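Side-chain contact in iron transport multicopper oxidase FET3 (Saccharomyces cerevisiae, PDB 1ZPU), which oxidises ferrous to ferric iron at the cell surface, using four copper ions to reduce dioxygen to water, so that iron can be taken up with high affinity: residues R408-D411 and G415-P418. Numbering follows the deposited sequence.
Sequences RTYD and GEVP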
ATOM      1  N   ARG A 408       5.870 -15.647 -14.335  1.00 69.02           N
ATOM      2  CA  ARG A 408       5.199 -16.732 -13.605  1.00 68.95           C
ATOM      3  C   ARG A 408       5.901 -17.078 -12.295  1.00 69.24           C
ATOM      4  O   ARG A 408       7.021 -16.632 -12.049  1.00 69.36           O
ATOM      5  CB  ARG A 408       5.146 -17.995 -14.472  1.00 68.87           C
ATOM      6  CG  ARG A 408       6.504 -18.691 -14.666  1.00 68.53           C
ATOM      7  CD  ARG A 408       6.388 -19.916 -15.544  1.00 68.37           C
ATOM      8  NE  ARG A 408       7.667 -20.585 -15.785  1.00 67.64           N
ATOM      9  CZ  ARG A 408       8.208 -21.518 -14.999  1.00 67.21           C
ATOM     10  NH1 ARG A 408       7.613 -21.897 -13.881  1.00 66.99           N
ATOM     11  NH2 ARG A 408       9.369 -22.071 -15.326  1.00 66.55           N
ATOM     12  N   THR A 409       5.249 -17.893 -11.467  1.00 69.23           N
ATOM     13  CA  THR A 409       5.880 -18.392 -10.253  1.00 69.20           C
ATOM     14  C   THR A 409       6.984 -19.380 -10.587  1.00 69.09           C
ATOM     15  O   THR A 409       6.811 -20.246 -11.444  1.00 69.08           O
ATOM     16  CB  THR A 409       4.852 -19.007  -9.271  1.00 69.32           C
ATOM     17  OG1 THR A 409       4.125 -17.946  -8.627  1.00 70.67           O
ATOM     18  CG2 THR A 409       5.535 -19.858  -8.194  1.00 68.45           C
ATOM     19  N   TYR A 410       8.129 -19.203  -9.931  1.00 69.10           N
ATOM     20  CA  TYR A 410       9.217 -20.174  -9.976  1.00 69.17           C
ATOM     21  C   TYR A 410       9.307 -20.876  -8.622  1.00 69.38           C
ATOM     22  O   TYR A 410       9.913 -20.365  -7.677  1.00 69.43           O
ATOM     23  CB  TYR A 410      10.548 -19.521 -10.387  1.00 68.88           C
ATOM     24  CG  TYR A 410      10.536 -18.988 -11.808  1.00 68.82           C
ATOM     25  CD1 TYR A 410      10.370 -17.622 -12.060  1.00 68.34           C
ATOM     26  CD2 TYR A 410      10.656 -19.849 -12.906  1.00 68.02           C
ATOM     27  CE1 TYR A 410      10.338 -17.126 -13.364  1.00 68.07           C
ATOM     28  CE2 TYR A 410      10.624 -19.356 -14.213  1.00 67.74           C
ATOM     29  CZ  TYR A 410      10.464 -17.998 -14.431  1.00 67.91           C
ATOM     30  OH  TYR A 410      10.418 -17.506 -15.706  1.00 67.39           O
ATOM     31  N   ASP A 411       8.684 -22.053  -8.550  1.00 69.60           N
ATOM     32  CA  ASP A 411       8.451 -22.764  -7.293  1.00 69.93           C
ATOM     33  C   ASP A 411       9.668 -23.529  -6.829  1.00 69.78           C
ATOM     34  O   ASP A 411      10.089 -24.488  -7.484  1.00 69.85           O
ATOM     35  CB  ASP A 411       7.279 -23.739  -7.436  1.00 70.46           C
ATOM     36  CG  ASP A 411       6.590 -24.019  -6.106  1.00 72.34           C
ATOM     37  OD1 ASP A 411       5.624 -24.817  -6.087  1.00 74.61           O
ATOM     38  OD2 ASP A 411       7.004 -23.432  -5.077  1.00 73.75           O
ATOM     39  N   GLY A 415      11.993 -27.290  -7.145  1.00 69.45           N
ATOM     40  CA  GLY A 415      13.426 -27.235  -7.426  1.00 69.41           C
ATOM     41  C   GLY A 415      13.860 -26.092  -8.321  1.00 69.47           C
ATOM     42  O   GLY A 415      15.010 -26.040  -8.741  1.00 69.39           O
ATOM     43  N   GLU A 416      12.950 -25.166  -8.606  1.00 69.61           N
ATOM     44  CA  GLU A 416      13.252 -24.060  -9.511  1.00 69.71           C
ATOM     45  C   GLU A 416      13.982 -22.934  -8.797  1.00 69.48           C
ATOM     46  O   GLU A 416      13.750 -22.682  -7.614  1.00 69.35           O
ATOM     47  CB  GLU A 416      11.982 -23.530 -10.162  1.00 69.78           C
ATOM     48  CG  GLU A 416      11.229 -24.572 -10.943  1.00 70.46           C
ATOM     49  CD  GLU A 416       9.959 -24.027 -11.548  1.00 71.52           C
ATOM     50  OE1 GLU A 416       9.834 -24.118 -12.787  1.00 73.49           O
ATOM     51  OE2 GLU A 416       9.099 -23.503 -10.806  1.00 70.85           O
ATOM     52  N   VAL A 417      14.868 -22.277  -9.541  1.00 69.33           N
ATOM     53  CA  VAL A 417      15.659 -21.152  -9.050  1.00 69.20           C
ATOM     54  C   VAL A 417      15.060 -19.815  -9.517  1.00 69.19           C
ATOM     55  O   VAL A 417      14.185 -19.799 -10.391  1.00 69.13           O
ATOM     56  CB  VAL A 417      17.155 -21.246  -9.512  1.00 69.32           C
ATOM     57  CG1 VAL A 417      17.937 -22.214  -8.639  1.00 68.81           C
ATOM     58  CG2 VAL A 417      17.258 -21.615 -10.993  1.00 69.05           C
ATOM     59  N   PRO A 418      15.518 -18.694  -8.927  1.00 69.16           N
ATOM     60  CA  PRO A 418      15.100 -17.352  -9.356  1.00 69.07           C
ATOM     61  C   PRO A 418      15.502 -17.003 -10.791  1.00 68.92           C
ATOM     62  O   PRO A 418      16.592 -17.355 -11.224  1.00 68.92           O
ATOM     63  CB  PRO A 418      15.842 -16.433  -8.377  1.00 69.13           C
ATOM     64  CG  PRO A 418      16.142 -17.291  -7.193  1.00 69.08           C
ATOM     65  CD  PRO A 418      16.436 -18.630  -7.774  1.00 69.03           C
TER
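Glu416 reaches across to Asp411 and Arg408 and divides its carboxylate between them. OE2 accepts the backbone N-H of Asp411 at 2.7 Å from Asp411 N, a bent bond (137° at the hydrogen) that arrives on the anti side of the carboxylate. OE1 faces the guanidinium of Arg408 and forms a salt bridge, 3.3 Å from Arg408 NH2; the oxygen lies in the guanidinium plane, at its edge, although the nitrogen approaches from above the carboxylate plane, the two planes being 38° apart. A second, weak bond from Arg408 NH1 to the same oxygen is also 3.3 Å long; arginine's flat cation suits by offering two N-H groups. Glutamate suits because its extended chain carries two acceptors to an N-H and a positive charge. Glu416 N donates to Asp411 O (3.1 Å), so Asp411 is gripped at both N and O, closing a surface turn in the long loop between strands 401-406 and 434-436 of the third cupredoxin-like domain, which carries the type 1 copper. Behind the salt bridge, Tyr410 CE2 sits over one guanidinium face, off toward its rim; with CG between the backbone N and the carbonyl carbon (chi1 71°), the arginine chain passes the rim of the Tyr410 ring. Tyr410 suits as a broad ring whose hydroxyl hydrogen-bonds to Asp407, and Gln444 NE2 ties Tyr410 O to Glu416 O.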